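Local coordinates for protein putative translation initiation inhibitor (Salmonella typhimurium, PDB 3GTZ) that is of unknown function but may inhibit translation initiation, and belongs to the RutC (YjgF-like) family as a three-subunit assembly, at residues A[17-21]-A[22-26]. Residues are numbered along the deposited sequence; the frame is centred on the assembly and turned at random.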
loop_
_atom_site.group_PDB
_atom_site.type_symbol
_atom_site.label_atom_id
_atom_site.label_comp_id
_atom_site.label_asym_id
_atom_site.label_seq_id
_atom_site.Cartn_x
_atom_site.Cartn_y
_atom_site.Cartn_z
ATOM N N VAL A 17 -8.716 9.528 -9.355
ATOM C CA VAL A 17 -7.379 10.058 -9.052
ATOM C C VAL A 17 -7.440 11.063 -7.898
ATOM O O VAL A 17 -8.353 11.849 -7.827
ATOM C CB VAL A 17 -6.752 10.734 -10.297
ATOM C CG1 VAL A 17 -5.270 10.880 -10.131
ATOM C CG2 VAL A 17 -7.067 9.930 -11.558
ATOM N N VAL A 18 -6.489 11.019 -6.977
ATOM C CA VAL A 18 -6.411 12.011 -5.936
ATOM C C VAL A 18 -5.054 12.679 -5.963
ATOM O O VAL A 18 -4.060 12.018 -6.152
ATOM C CB VAL A 18 -6.620 11.385 -4.568
ATOM C CG1 VAL A 18 -6.337 12.423 -3.479
ATOM C CG2 VAL A 18 -8.054 10.830 -4.461
ATOM N N ILE A 19 -5.014 13.986 -5.761
ATOM C CA ILE A 19 -3.783 14.748 -5.819
ATOM C C ILE A 19 -3.708 15.602 -4.577
ATOM O O ILE A 19 -4.635 16.345 -4.287
ATOM C CB ILE A 19 -3.742 15.644 -7.036
ATOM C CG1 ILE A 19 -3.802 14.805 -8.321
ATOM C CG2 ILE A 19 -2.464 16.474 -7.027
ATOM C CD1 ILE A 19 -4.382 15.529 -9.508
ATOM N N TYR A 20 -2.613 15.484 -3.837
ATOM C CA TYR A 20 -2.433 16.238 -2.613
ATOM C C TYR A 20 -0.961 16.335 -2.308
ATOM O O TYR A 20 -0.223 15.372 -2.507
ATOM C CB TYR A 20 -3.158 15.557 -1.434
ATOM C CG TYR A 20 -2.922 16.165 -0.035
ATOM C CD1 TYR A 20 -3.592 17.298 0.381
ATOM C CD2 TYR A 20 -2.081 15.542 0.905
ATOM C CE1 TYR A 20 -3.425 17.813 1.671
ATOM C CE2 TYR A 20 -1.888 16.085 2.192
ATOM C CZ TYR A 20 -2.568 17.200 2.562
ATOM O OH TYR A 20 -2.410 17.732 3.834
ATOM N N ASN A 21 -0.551 17.498 -1.795
ATOM C CA ASN A 21 0.829 17.709 -1.355
ATOM C C ASN A 21 1.834 17.271 -2.436
ATOM O O ASN A 21 2.752 16.531 -2.161
ATOM C CB ASN A 21 1.035 16.917 -0.075
ATOM C CG ASN A 21 2.250 17.340 0.670
ATOM O OD1 ASN A 21 2.754 18.421 0.467
ATOM N ND2 ASN A 21 2.728 16.498 1.532
ATOM N N ASN A 22 1.587 17.678 -3.683
ATOM C CA ASN A 22 2.447 17.369 -4.827
ATOM C C ASN A 22 2.622 15.882 -5.077
ATOM O O ASN A 22 3.650 15.453 -5.604
ATOM C CB ASN A 22 3.812 18.069 -4.674
ATOM C CG ASN A 22 3.653 19.545 -4.330
ATOM O OD1 ASN A 22 4.028 19.985 -3.245
ATOM N ND2 ASN A 22 3.021 20.286 -5.211
ATOM N N THR A 23 1.593 15.117 -4.708
ATOM C CA THR A 23 1.602 13.674 -4.789
ATOM C C THR A 23 0.270 13.229 -5.341
ATOM O O THR A 23 -0.731 13.860 -5.121
ATOM C CB THR A 23 1.825 13.067 -3.420
ATOM O OG1 THR A 23 2.912 13.753 -2.768
ATOM C CG2 THR A 23 2.122 11.596 -3.512
ATOM N N LEU A 24 0.282 12.149 -6.092
ATOM C CA LEU A 24 -0.864 11.698 -6.857
ATOM C C LEU A 24 -0.980 10.212 -6.591
ATOM O O LEU A 24 0.031 9.479 -6.623
ATOM C CB LEU A 24 -0.632 11.939 -8.353
ATOM C CG LEU A 24 -1.722 11.428 -9.324
ATOM C CD1 LEU A 24 -1.737 12.203 -10.697
ATOM C CD2 LEU A 24 -1.580 9.929 -9.549
ATOM N N TRP A 25 -2.203 9.774 -6.315
ATOM C CA TRP A 25 -2.499 8.379 -6.010
ATOM C C TRP A 25 -3.532 7.914 -7.020
ATOM O O TRP A 25 -4.461 8.682 -7.376
ATOM C CB TRP A 25 -3.139 8.270 -4.661
ATOM C CG TRP A 25 -2.263 8.390 -3.487
ATOM C CD1 TRP A 25 -1.739 7.356 -2.744
ATOM C CD2 TRP A 25 -1.883 9.591 -2.821
ATOM N NE1 TRP A 25 -1.010 7.845 -1.697
ATOM C CE2 TRP A 25 -1.088 9.214 -1.707
ATOM C CE3 TRP A 25 -2.119 10.940 -3.058
ATOM C CZ2 TRP A 25 -0.530 10.153 -0.824
ATOM C CZ3 TRP A 25 -1.530 11.898 -2.184
ATOM C CH2 TRP A 25 -0.763 11.494 -1.085
ATOM N N TYR A 26 -3.403 6.655 -7.434
ATOM C CA TYR A 26 -4.245 6.080 -8.478
ATOM C C TYR A 26 -4.099 4.591 -8.491
ATOM O O TYR A 26 -3.036 4.092 -8.221
ATOM C CB TYR A 26 -3.770 6.598 -9.835
ATOM C CG TYR A 26 -4.458 5.987 -11.031
ATOM C CD1 TYR A 26 -5.788 6.303 -11.320
ATOM C CD2 TYR A 26 -3.788 5.118 -11.884
ATOM C CE1 TYR A 26 -6.439 5.766 -12.421
ATOM C CE2 TYR A 26 -4.441 4.544 -12.989
ATOM C CZ TYR A 26 -5.762 4.893 -13.261
ATOM O OH TYR A 26 -6.423 4.376 -14.376
#
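A beta hairpin with a two-residue loop, Asn-21 and Asn-22 at the corners of a type I' turn from Tyr-20 to Thr-23, lays strand 17-20 antiparallel to strand 23-26. Both asparagines take positive phi, as the type I' turn requires. Tyr-20 N reaches Thr-23 O at 2.8 Å, while the return bond from Thr-23 N to Tyr-20 O is more bent and its donor stands above the carbonyl plane. Thr-23 adds a side-chain tie across the turn: OG1, set beside its own backbone N (chi1 -46°), donates to Asn-21 O at 2.8 Å, again from above the carbonyl plane. Farther along, Val-18 and Trp-25 form a second hydrogen-bonded pair, Trp-25 N to Val-18 O measuring 2.9 Å.

The side chains alternate between two faces. On one, the Trp-25 indole turns back along the hairpin with CG beside the backbone N (chi1 -77°), which brings the rim atom CZ3 to 3.7 Å from Tyr-20 O; Val-18 O also lies at the ring's edge, and Thr-23 CG2 sits over one ring face, offset toward the rim. On the other, Leu-24 CG, the branch point, lies 3.7 Å from Val-17 CG1, and Ile-19 CG1 meets Leu-24 CD1 at 4.1 Å. Val-17 CG2 approaches Tyr-26 CD1 at 3.9 Å, and both residues lean on Val-51 of helix 37-54.

On the Trp-25 face, Val-18 and Trp-25 pack on Val-93 and Leu-63 of the second subunit, whose Asn-22 O hydrogen-bonds Tyr-20 OH; the turn brings Asn-21 against Asn-21 of both other subunits. One face on the helix and the other at the subunit interface is consistent with the YjgF-like fold and its trimeric assembly, in which this tight type I' hairpin links adjacent strands of the sheet.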